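3-hydroxyacyl-CoA dehydrogenase type-2 (Mycobacterium avium, PDB 3PPI) probably catalyses the NAD-dependent oxidation of 3-hydroxyacyl-CoA thioesters to 3-ketoacyl-CoA. Local coordinates at residues A[27-37]-A[101-111]; A[51-62]-A[74-84]. All blocks are in the same frame, centred on the assembly; numbering follows the deposited sequence.

Contact 1. Residues A[27-37]-A[101-111]. With MG (magnesium ion), chain F.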
loop_
_atom_site.group_PDB
_atom_site.type_symbol
_atom_site.label_atom_id
_atom_site.label_comp_id
_atom_site.label_asym_id
_atom_site.label_seq_id
_atom_site.Cartn_x
_atom_site.Cartn_y
_atom_site.Cartn_z
ATOM N N GLN A 27 12.739 -21.593 20.608
ATOM C CA GLN A 27 11.419 -20.948 20.625
ATOM C C GLN A 27 10.303 -21.961 20.969
ATOM O O GLN A 27 9.358 -21.630 21.680
ATOM C CB GLN A 27 11.092 -20.276 19.275
ATOM C CG GLN A 27 11.916 -19.010 18.888
ATOM C CD GLN A 27 13.182 -19.324 18.066
ATOM O OE1 GLN A 27 13.851 -20.338 18.290
ATOM N NE2 GLN A 27 13.513 -18.446 17.118
ATOM N N PHE A 28 10.419 -23.190 20.474
ATOM C CA PHE A 28 9.313 -24.147 20.543
ATOM C C PHE A 28 9.357 -25.134 21.709
ATOM O O PHE A 28 8.401 -25.883 21.904
ATOM C CB PHE A 28 9.211 -24.926 19.235
ATOM C CG PHE A 28 8.832 -24.086 18.024
ATOM C CD1 PHE A 28 8.347 -22.785 18.142
ATOM C CD2 PHE A 28 8.920 -24.639 16.759
ATOM C CE1 PHE A 28 7.988 -22.045 17.002
ATOM C CE2 PHE A 28 8.560 -23.916 15.625
ATOM C CZ PHE A 28 8.092 -22.619 15.748
ATOM N N GLU A 29 10.437 -25.131 22.487
ATOM C CA GLU A 29 10.582 -26.073 23.599
ATOM C C GLU A 29 9.425 -25.916 24.592
ATOM O O GLU A 29 9.134 -24.819 25.064
ATOM C CB GLU A 29 11.937 -25.897 24.304
ATOM N N GLY A 30 8.727 -27.011 24.841
ATOM C CA GLY A 30 7.635 -27.041 25.816
ATOM C C GLY A 30 6.348 -26.376 25.347
ATOM O O GLY A 30 5.393 -26.288 26.103
ATOM N N ALA A 31 6.305 -25.943 24.097
ATOM C CA ALA A 31 5.182 -25.131 23.608
ATOM C C ALA A 31 4.216 -25.923 22.726
ATOM O O ALA A 31 4.552 -26.992 22.200
ATOM C CB ALA A 31 5.707 -23.917 22.848
ATOM N N SER A 32 3.013 -25.373 22.578
ATOM C CA SER A 32 2.002 -25.919 21.687
ATOM C C SER A 32 1.380 -24.831 20.813
ATOM O O SER A 32 1.510 -23.626 21.089
ATOM C CB SER A 32 0.915 -26.640 22.479
ATOM O OG SER A 32 0.332 -25.772 23.431
ATOM N N ALA A 33 0.696 -25.288 19.767
ATOM C CA ALA A 33 0.122 -24.431 18.745
ATOM C C ALA A 33 -1.243 -24.974 18.327
ATOM O O ALA A 33 -1.501 -26.182 18.430
ATOM C CB ALA A 33 1.038 -24.376 17.558
ATOM N N ILE A 34 -2.111 -24.077 17.875
ATOM C CA ILE A 34 -3.397 -24.445 17.260
ATOM C C ILE A 34 -3.368 -23.991 15.803
ATOM O O ILE A 34 -2.997 -22.848 15.510
ATOM C CB ILE A 34 -4.594 -23.747 17.963
ATOM C CG1 ILE A 34 -4.815 -24.301 19.368
ATOM C CG2 ILE A 34 -5.894 -23.915 17.150
ATOM C CD1 ILE A 34 -5.619 -23.355 20.249
ATOM N N VAL A 35 -3.759 -24.866 14.887
ATOM C CA VAL A 35 -3.905 -24.470 13.491
ATOM C C VAL A 35 -5.349 -24.628 13.081
ATOM O O VAL A 35 -5.861 -25.760 13.052
ATOM C CB VAL A 35 -2.999 -25.303 12.558
ATOM C CG1 VAL A 35 -3.171 -24.872 11.111
ATOM C CG2 VAL A 35 -1.519 -25.174 12.981
ATOM N N SER A 36 -6.025 -23.510 12.804
ATOM C CA SER A 36 -7.389 -23.572 12.267
ATOM C C SER A 36 -7.305 -23.982 10.801
ATOM O O SER A 36 -6.349 -23.658 10.114
ATOM C CB SER A 36 -8.178 -22.261 12.489
ATOM O OG SER A 36 -7.844 -21.240 11.565
ATOM N N GLY A 37 -8.295 -24.736 10.330
ATOM C CA GLY A 37 -8.209 -25.401 9.029
ATOM C C GLY A 37 -7.103 -26.443 8.942
ATOM O O GLY A 37 -6.601 -26.736 7.849
ATOM N N LEU A 101 -0.868 -30.255 25.674
ATOM C CA LEU A 101 0.238 -30.674 24.821
ATOM C C LEU A 101 1.496 -29.837 25.047
ATOM O O LEU A 101 2.473 -30.014 24.339
ATOM C CB LEU A 101 -0.167 -30.589 23.341
ATOM C CG LEU A 101 -1.169 -31.630 22.835
ATOM C CD1 LEU A 101 -1.486 -31.386 21.359
ATOM C CD2 LEU A 101 -0.640 -33.045 23.043
ATOM N N GLY A 102 1.459 -28.924 26.013
ATOM C CA GLY A 102 2.540 -27.960 26.235
ATOM C C GLY A 102 1.890 -26.644 26.604
ATOM O O GLY A 102 0.689 -26.615 26.828
ATOM N N ARG A 103 2.658 -25.558 26.684
ATOM C CA ARG A 103 2.050 -24.260 26.920
ATOM C C ARG A 103 1.691 -23.647 25.560
ATOM O O ARG A 103 2.539 -23.517 24.687
ATOM C CB ARG A 103 2.960 -23.316 27.740
ATOM C CG ARG A 103 2.264 -21.974 28.180
ATOM C CD ARG A 103 0.795 -22.250 28.583
ATOM N NE ARG A 103 0.050 -21.209 29.301
ATOM C CZ ARG A 103 -0.851 -20.379 28.761
ATOM N NH1 ARG A 103 -1.117 -20.380 27.448
ATOM N NH2 ARG A 103 -1.484 -19.507 29.554
ATOM N N LEU A 104 0.419 -23.304 25.382
ATOM C CA LEU A 104 -0.033 -22.691 24.140
ATOM C C LEU A 104 0.689 -21.376 23.960
ATOM O O LEU A 104 0.552 -20.476 24.791
ATOM C CB LEU A 104 -1.546 -22.453 24.173
ATOM C CG LEU A 104 -2.159 -21.756 22.958
ATOM C CD1 LEU A 104 -1.865 -22.518 21.666
ATOM C CD2 LEU A 104 -3.658 -21.614 23.177
ATOM N N ARG A 105 1.464 -21.263 22.886
ATOM C CA ARG A 105 2.132 -20.005 22.590
ATOM C C ARG A 105 1.890 -19.479 21.170
ATOM O O ARG A 105 2.205 -18.332 20.895
ATOM C CB ARG A 105 3.626 -20.136 22.862
ATOM C CG ARG A 105 3.964 -20.345 24.336
ATOM C CD ARG A 105 5.493 -20.258 24.554
ATOM N NE ARG A 105 5.864 -20.399 25.959
ATOM C CZ ARG A 105 5.888 -19.419 26.868
ATOM N NH1 ARG A 105 5.576 -18.167 26.558
ATOM N NH2 ARG A 105 6.239 -19.703 28.119
ATOM N N TYR A 106 1.302 -20.301 20.299
ATOM C CA TYR A 106 1.214 -20.010 18.875
ATOM C C TYR A 106 -0.099 -20.456 18.253
ATOM O O TYR A 106 -0.656 -21.472 18.636
ATOM C CB TYR A 106 2.339 -20.735 18.150
ATOM C CG TYR A 106 3.712 -20.428 18.689
ATOM C CD1 TYR A 106 4.308 -19.211 18.429
ATOM C CD2 TYR A 106 4.400 -21.345 19.478
ATOM C CE1 TYR A 106 5.560 -18.907 18.911
ATOM C CE2 TYR A 106 5.661 -21.053 19.976
ATOM C CZ TYR A 106 6.234 -19.824 19.683
ATOM O OH TYR A 106 7.464 -19.487 20.152
ATOM N N ALA A 107 -0.579 -19.701 17.270
ATOM C CA ALA A 107 -1.702 -20.144 16.458
ATOM C C ALA A 107 -1.482 -19.695 15.021
ATOM O O ALA A 107 -0.913 -18.628 14.777
ATOM C CB ALA A 107 -3.015 -19.596 17.002
ATOM N N VAL A 108 -1.907 -20.535 14.078
ATOM C CA VAL A 108 -1.965 -20.162 12.678
ATOM C C VAL A 108 -3.424 -20.313 12.255
ATOM O O VAL A 108 -3.978 -21.402 12.325
ATOM C CB VAL A 108 -1.007 -21.038 11.806
ATOM C CG1 VAL A 108 -1.082 -20.608 10.363
ATOM C CG2 VAL A 108 0.462 -20.964 12.347
ATOM N N VAL A 109 -4.050 -19.210 11.851
ATOM C CA VAL A 109 -5.473 -19.187 11.505
ATOM C C VAL A 109 -5.574 -19.394 9.998
ATOM O O VAL A 109 -5.430 -18.456 9.222
ATOM C CB VAL A 109 -6.119 -17.860 11.944
ATOM C CG1 VAL A 109 -7.629 -17.890 11.735
ATOM C CG2 VAL A 109 -5.789 -17.566 13.393
ATOM N N ALA A 110 -5.776 -20.634 9.578
ATOM C CA ALA A 110 -5.610 -20.994 8.176
ATOM C C ALA A 110 -6.825 -21.677 7.573
ATOM O O ALA A 110 -6.697 -22.328 6.547
ATOM C CB ALA A 110 -4.365 -21.890 8.008
ATOM N N HIS A 111 -7.993 -21.547 8.195
ATOM C CA HIS A 111 -9.207 -22.096 7.604
ATOM C C HIS A 111 -9.477 -21.421 6.252
ATOM O O HIS A 111 -9.414 -20.190 6.124
ATOM C CB HIS A 111 -10.415 -22.038 8.562
ATOM C CG HIS A 111 -10.746 -20.674 9.082
ATOM N ND1 HIS A 111 -10.092 -20.107 10.154
ATOM C CD2 HIS A 111 -11.696 -19.780 8.707
ATOM C CE1 HIS A 111 -10.602 -18.913 10.400
ATOM N NE2 HIS A 111 -11.567 -18.683 9.526
HETATM MG MG MG F . -7.816 -26.683 5.579
HETATM O O HOH W 1 -6.238 -24.834 5.458
HETATM O O HOH W 2 -9.569 -28.227 6.234
HETATM O O HOH W 3 -9.569 -25.260 5.804
#

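Contact 2. Residues A[51-62]-A[74-84]. With MG (magnesium ion), chain E.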
loop_
_atom_site.group_PDB
_atom_site.type_symbol
_atom_site.label_atom_id
_atom_site.label_comp_id
_atom_site.label_asym_id
_atom_site.label_seq_id
_atom_site.Cartn_x
_atom_site.Cartn_y
_atom_site.Cartn_z
ATOM N N HIS A 51 4.655 -29.546 13.865
ATOM C CA HIS A 51 4.846 -30.799 14.581
ATOM C C HIS A 51 6.284 -31.327 14.407
ATOM O O HIS A 51 6.938 -31.692 15.386
ATOM C CB HIS A 51 3.813 -31.832 14.108
ATOM C CG HIS A 51 3.988 -33.181 14.730
ATOM N ND1 HIS A 51 4.741 -34.177 14.148
ATOM C CD2 HIS A 51 3.527 -33.690 15.895
ATOM C CE1 HIS A 51 4.725 -35.247 14.922
ATOM N NE2 HIS A 51 3.992 -34.978 15.986
ATOM N N ALA A 52 6.777 -31.349 13.168
ATOM C CA ALA A 52 8.163 -31.744 12.895
ATOM C C ALA A 52 9.187 -30.824 13.580
ATOM O O ALA A 52 10.263 -31.272 13.951
ATOM C CB ALA A 52 8.425 -31.784 11.404
ATOM N N ASP A 53 8.842 -29.547 13.758
ATOM C CA ASP A 53 9.737 -28.602 14.446
ATOM C C ASP A 53 9.711 -28.691 15.971
ATOM O O ASP A 53 10.406 -27.918 16.641
ATOM C CB ASP A 53 9.420 -27.163 14.042
ATOM C CG ASP A 53 9.856 -26.840 12.627
ATOM O OD1 ASP A 53 10.546 -27.677 12.007
ATOM O OD2 ASP A 53 9.493 -25.746 12.134
ATOM N N GLY A 54 8.896 -29.581 16.517
ATOM C CA GLY A 54 8.927 -29.862 17.951
ATOM C C GLY A 54 7.746 -29.346 18.753
ATOM O O GLY A 54 7.710 -29.532 19.962
ATOM N N LEU A 55 6.779 -28.700 18.098
ATOM C CA LEU A 55 5.576 -28.208 18.804
ATOM C C LEU A 55 4.531 -29.308 18.979
ATOM O O LEU A 55 4.401 -30.185 18.135
ATOM C CB LEU A 55 4.929 -27.034 18.050
ATOM C CG LEU A 55 5.628 -25.681 18.196
ATOM C CD1 LEU A 55 5.139 -24.710 17.121
ATOM C CD2 LEU A 55 5.411 -25.106 19.594
ATOM N N GLY A 56 3.794 -29.255 20.083
ATOM C CA GLY A 56 2.538 -29.990 20.198
ATOM C C GLY A 56 1.540 -29.180 19.388
ATOM O O GLY A 56 1.570 -27.951 19.446
ATOM N N VAL A 57 0.678 -29.845 18.616
ATOM C CA VAL A 57 -0.237 -29.155 17.709
ATOM C C VAL A 57 -1.676 -29.643 17.820
ATOM O O VAL A 57 -1.942 -30.853 17.859
ATOM C CB VAL A 57 0.213 -29.298 16.251
ATOM C CG1 VAL A 57 -0.690 -28.477 15.338
ATOM C CG2 VAL A 57 1.653 -28.836 16.087
ATOM N N VAL A 58 -2.607 -28.693 17.886
ATOM C CA VAL A 58 -4.020 -28.999 17.822
ATOM C C VAL A 58 -4.509 -28.714 16.414
ATOM O O VAL A 58 -4.324 -27.614 15.891
ATOM C CB VAL A 58 -4.812 -28.191 18.832
ATOM C CG1 VAL A 58 -6.323 -28.316 18.564
ATOM C CG2 VAL A 58 -4.458 -28.654 20.233
ATOM N N ILE A 59 -5.071 -29.744 15.788
ATOM C CA ILE A 59 -5.692 -29.639 14.487
ATOM C C ILE A 59 -7.135 -29.205 14.748
ATOM O O ILE A 59 -7.943 -30.005 15.200
ATOM C CB ILE A 59 -5.669 -31.001 13.746
ATOM C CG1 ILE A 59 -4.235 -31.419 13.433
ATOM C CG2 ILE A 59 -6.497 -30.944 12.470
ATOM C CD1 ILE A 59 -3.989 -32.957 13.562
ATOM N N ALA A 60 -7.420 -27.930 14.518
ATOM C CA ALA A 60 -8.727 -27.337 14.770
ATOM C C ALA A 60 -9.473 -27.232 13.456
ATOM O O ALA A 60 -9.166 -26.373 12.624
ATOM C CB ALA A 60 -8.582 -25.952 15.402
ATOM N N ASP A 61 -10.450 -28.105 13.263
ATOM C CA ASP A 61 -11.149 -28.187 11.992
ATOM C C ASP A 61 -12.519 -28.849 12.195
ATOM O O ASP A 61 -12.747 -29.491 13.217
ATOM C CB ASP A 61 -10.302 -29.004 11.011
ATOM C CG ASP A 61 -10.527 -28.612 9.582
ATOM O OD1 ASP A 61 -11.712 -28.572 9.178
ATOM O OD2 ASP A 61 -9.526 -28.337 8.861
ATOM N N LEU A 62 -13.426 -28.668 11.236
ATOM C CA LEU A 62 -14.712 -29.364 11.241
ATOM C C LEU A 62 -14.649 -30.682 10.457
ATOM O O LEU A 62 -15.519 -31.530 10.617
ATOM C CB LEU A 62 -15.826 -28.468 10.693
ATOM C CG LEU A 62 -16.326 -27.340 11.607
ATOM C CD1 LEU A 62 -17.353 -26.493 10.861
ATOM C CD2 LEU A 62 -16.911 -27.914 12.911
ATOM N N LEU A 74 0.294 -38.580 12.922
ATOM C CA LEU A 74 1.415 -37.842 13.517
ATOM C C LEU A 74 1.788 -38.315 14.926
ATOM O O LEU A 74 2.923 -38.119 15.357
ATOM C CB LEU A 74 1.134 -36.334 13.522
ATOM C CG LEU A 74 1.083 -35.663 12.142
ATOM C CD1 LEU A 74 0.824 -34.173 12.298
ATOM C CD2 LEU A 74 2.374 -35.923 11.378
ATOM N N GLY A 75 0.846 -38.925 15.639
ATOM C CA GLY A 75 1.120 -39.484 16.968
ATOM C C GLY A 75 0.685 -38.586 18.116
ATOM O O GLY A 75 -0.147 -37.686 17.944
ATOM N N ASN A 76 1.272 -38.817 19.286
ATOM C CA ASN A 76 0.732 -38.275 20.547
ATOM C C ASN A 76 0.965 -36.784 20.823
ATOM O O ASN A 76 0.406 -36.253 21.786
ATOM C CB ASN A 76 1.210 -39.109 21.745
ATOM C CG ASN A 76 2.693 -39.417 21.688
ATOM O OD1 ASN A 76 3.523 -38.511 21.593
ATOM N ND2 ASN A 76 3.034 -40.708 21.724
ATOM N N ARG A 77 1.770 -36.116 19.996
ATOM C CA ARG A 77 1.959 -34.670 20.109
ATOM C C ARG A 77 1.034 -33.912 19.144
ATOM O O ARG A 77 1.160 -32.694 18.995
ATOM C CB ARG A 77 3.418 -34.301 19.838
ATOM C CG ARG A 77 4.448 -35.068 20.701
ATOM C CD ARG A 77 5.878 -34.479 20.552
ATOM N NE ARG A 77 6.497 -34.693 19.236
ATOM C CZ ARG A 77 6.595 -33.800 18.240
ATOM N NH1 ARG A 77 6.113 -32.549 18.326
ATOM N NH2 ARG A 77 7.199 -34.173 17.110
ATOM N N ALA A 78 0.109 -34.631 18.502
ATOM C CA ALA A 78 -0.877 -34.033 17.583
ATOM C C ALA A 78 -2.280 -34.517 17.941
ATOM O O ALA A 78 -2.504 -35.719 18.010
ATOM C CB ALA A 78 -0.555 -34.404 16.135
ATOM N N GLU A 79 -3.210 -33.585 18.152
ATOM C CA GLU A 79 -4.589 -33.919 18.509
ATOM C C GLU A 79 -5.583 -33.209 17.611
ATOM O O GLU A 79 -5.445 -32.005 17.362
ATOM C CB GLU A 79 -4.893 -33.506 19.947
ATOM C CG GLU A 79 -4.144 -34.303 21.001
ATOM C CD GLU A 79 -4.660 -35.724 21.175
ATOM O OE1 GLU A 79 -5.805 -36.031 20.751
ATOM O OE2 GLU A 79 -3.902 -36.537 21.752
ATOM N N PHE A 80 -6.605 -33.940 17.176
ATOM C CA PHE A 80 -7.721 -33.345 16.464
ATOM C C PHE A 80 -8.777 -32.834 17.430
ATOM O O PHE A 80 -9.253 -33.576 18.274
ATOM C CB PHE A 80 -8.378 -34.357 15.526
ATOM C CG PHE A 80 -9.666 -33.873 14.964
ATOM C CD1 PHE A 80 -9.683 -32.784 14.101
ATOM C CD2 PHE A 80 -10.874 -34.459 15.335
ATOM C CE1 PHE A 80 -10.857 -32.316 13.592
ATOM C CE2 PHE A 80 -12.069 -33.983 14.828
ATOM C CZ PHE A 80 -12.062 -32.907 13.960
ATOM N N VAL A 81 -9.148 -31.568 17.317
ATOM C CA VAL A 81 -10.320 -31.072 18.027
ATOM C C VAL A 81 -11.297 -30.480 17.013
ATOM O O VAL A 81 -10.934 -29.595 16.225
ATOM C CB VAL A 81 -9.942 -30.026 19.089
ATOM C CG1 VAL A 81 -11.201 -29.438 19.759
ATOM C CG2 VAL A 81 -8.994 -30.642 20.123
ATOM N N SER A 82 -12.530 -30.983 17.022
ATOM C CA SER A 82 -13.576 -30.483 16.140
ATOM C C SER A 82 -13.886 -29.054 16.548
ATOM O O SER A 82 -14.349 -28.809 17.663
ATOM C CB SER A 82 -14.840 -31.363 16.213
ATOM O OG SER A 82 -15.861 -30.864 15.367
ATOM N N THR A 83 -13.594 -28.111 15.653
ATOM C CA THR A 83 -13.673 -26.681 15.984
ATOM C C THR A 83 -14.385 -25.855 14.926
ATOM O O THR A 83 -13.983 -25.826 13.774
ATOM C CB THR A 83 -12.271 -26.065 16.183
ATOM O OG1 THR A 83 -11.512 -26.875 17.080
ATOM C CG2 THR A 83 -12.386 -24.646 16.752
ATOM N N ASN A 84 -15.443 -25.181 15.355
ATOM C CA ASN A 84 -16.119 -24.160 14.585
ATOM C C ASN A 84 -15.537 -22.824 15.038
ATOM O O ASN A 84 -15.759 -22.409 16.183
ATOM C CB ASN A 84 -17.623 -24.213 14.856
ATOM C CG ASN A 84 -18.410 -23.213 14.033
ATOM O OD1 ASN A 84 -17.872 -22.242 13.512
ATOM N ND2 ASN A 84 -19.700 -23.441 13.931
HETATM MG MG MG E . -2.452 -37.925 17.920
HETATM O O HOH W 4 3.459 -37.024 18.002
HETATM O O HOH W 5 -16.348 -31.933 13.013
HETATM O O HOH W 6 -2.641 -38.081 20.336
HETATM O O HOH W 7 -1.969 -40.331 18.459
HETATM O O HOH W 8 -4.775 -38.510 17.651
#

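Contact 1. Residues A[27-37]-A[101-111]
Strands 31-36 and 103-109 are the parallel central pair of a Rossmann fold, and their backbones pair from Gly30 and Arg103 onward. The pairing begins with Arg103 N on Gly30 O and continues with Ser32 N on Arg103 O (2.8 Å). A beta bulge then shifts the register by one residue: Ser32 O takes a nearly straight bond from Arg105 N (3.0 Å, 170° at the hydrogen) and a weak one from Tyr106 N. Beyond it, Ile34 N reaches Tyr106 O, Val108 N reaches Ile34 O and Ser36 N reaches Val108 O.

On the face carrying Ala31, Ala33 and Val35, the Phe28 ring turns its edge to one face of the Tyr106 ring in an offset edge-to-face pair, with planes at 71° and Phe28 CD1 3.7 Å from Tyr106 CE2. Ala31 CB sits at the edge of the tyrosine ring, and Tyr106 CB packs on Ala33 CB. On the other face, Leu104 CD2 meets Ile34 CD1 at 3.9 Å, and helix 88-98 covers both side chains. The hydroxyl of Ser32, on that same face, is bound to Ala98 O of this helix.

At the C-terminal ends of the strands, Gly37 enters the glycine-rich turn expected to hold the dinucleotide in this family, and its carbonyl O binds a magnesium ion together with three waters; Gly40 of the same turn also belongs to the site. One of those waters also donates to Ala110 O, linking the ion to the loop just after strand 103-109. With OG between its backbone N and carbonyl carbon (chi1 79°), Ser36 accepts a weak bond from Ala110 N and is hydrogen-bonded in the plane of the His111 ring, at its edge, OG to ND1 2.9 Å.

Contact 2. Residues A[51-62]-A[74-84]
Stacking and side-chain bonds hold the N-terminal end, where Arg77 and Leu74 sandwich the His51 ring. The Arg77 guanidinium lies flat on one face, planes 7° apart and centres 3.9 Å apart, while Leu74 CB sits over the centre of the opposite face in a CH-pi contact. In its own plane the guanidinium sends NH2 (3.0 Å) and NH1 (3.2 Å) to His51 O, which also accepts Gly54 N in the Schellman motif ending helix 41-52. Water 4, at the edge of the imidazole, links His51 NE2 with Leu74 O and Arg77 N.

Backbone bonds alternate along the strands: Val57 N to Arg77 O, Glu79 N to Val57 O, Ile59 N to Glu79 O (2.8 Å), Val81 N to Ile59 O and Thr83 N to Asp61 O; Asp61 N to Val81 O is weak.

Apolar contacts flank them, Val58 CG1 against Val81 CG2 on one face and Ile59 CG2 against Phe80 CD1 (4.0 Å) on the other.

A magnesium ion takes Gly75 O, Ala78 O and three waters, and Ala71 of helix 64-74 belongs to the same site. Parallel strands 56-61 and 78-82, joined through that helix, form a beta-alpha-beta crossover of the Rossmann fold.

From the N terminus the chain lays down strand 31-36, passes through helix 41-52 and returns as strand 56-61 beside strand 31-36. Helix 64-74 then carries it outward to strand 78-82, where contact 2 closes its short loop at the edge of the sheet within this chain. Helix 88-98 leads back across to strand 103-109, and contact 1 closes the longer loop on the other side of strand 31-36, with contact 2 nested inside. Strands 31-36 and 56-61 join the two contacts directly: Ala33 N and Gly56 O, like Ala33 O and Val58 N, are 2.8 Å apart. Four neighbouring strands are thereby tied together in the order 78-82, 56-61, 31-36, 103-109.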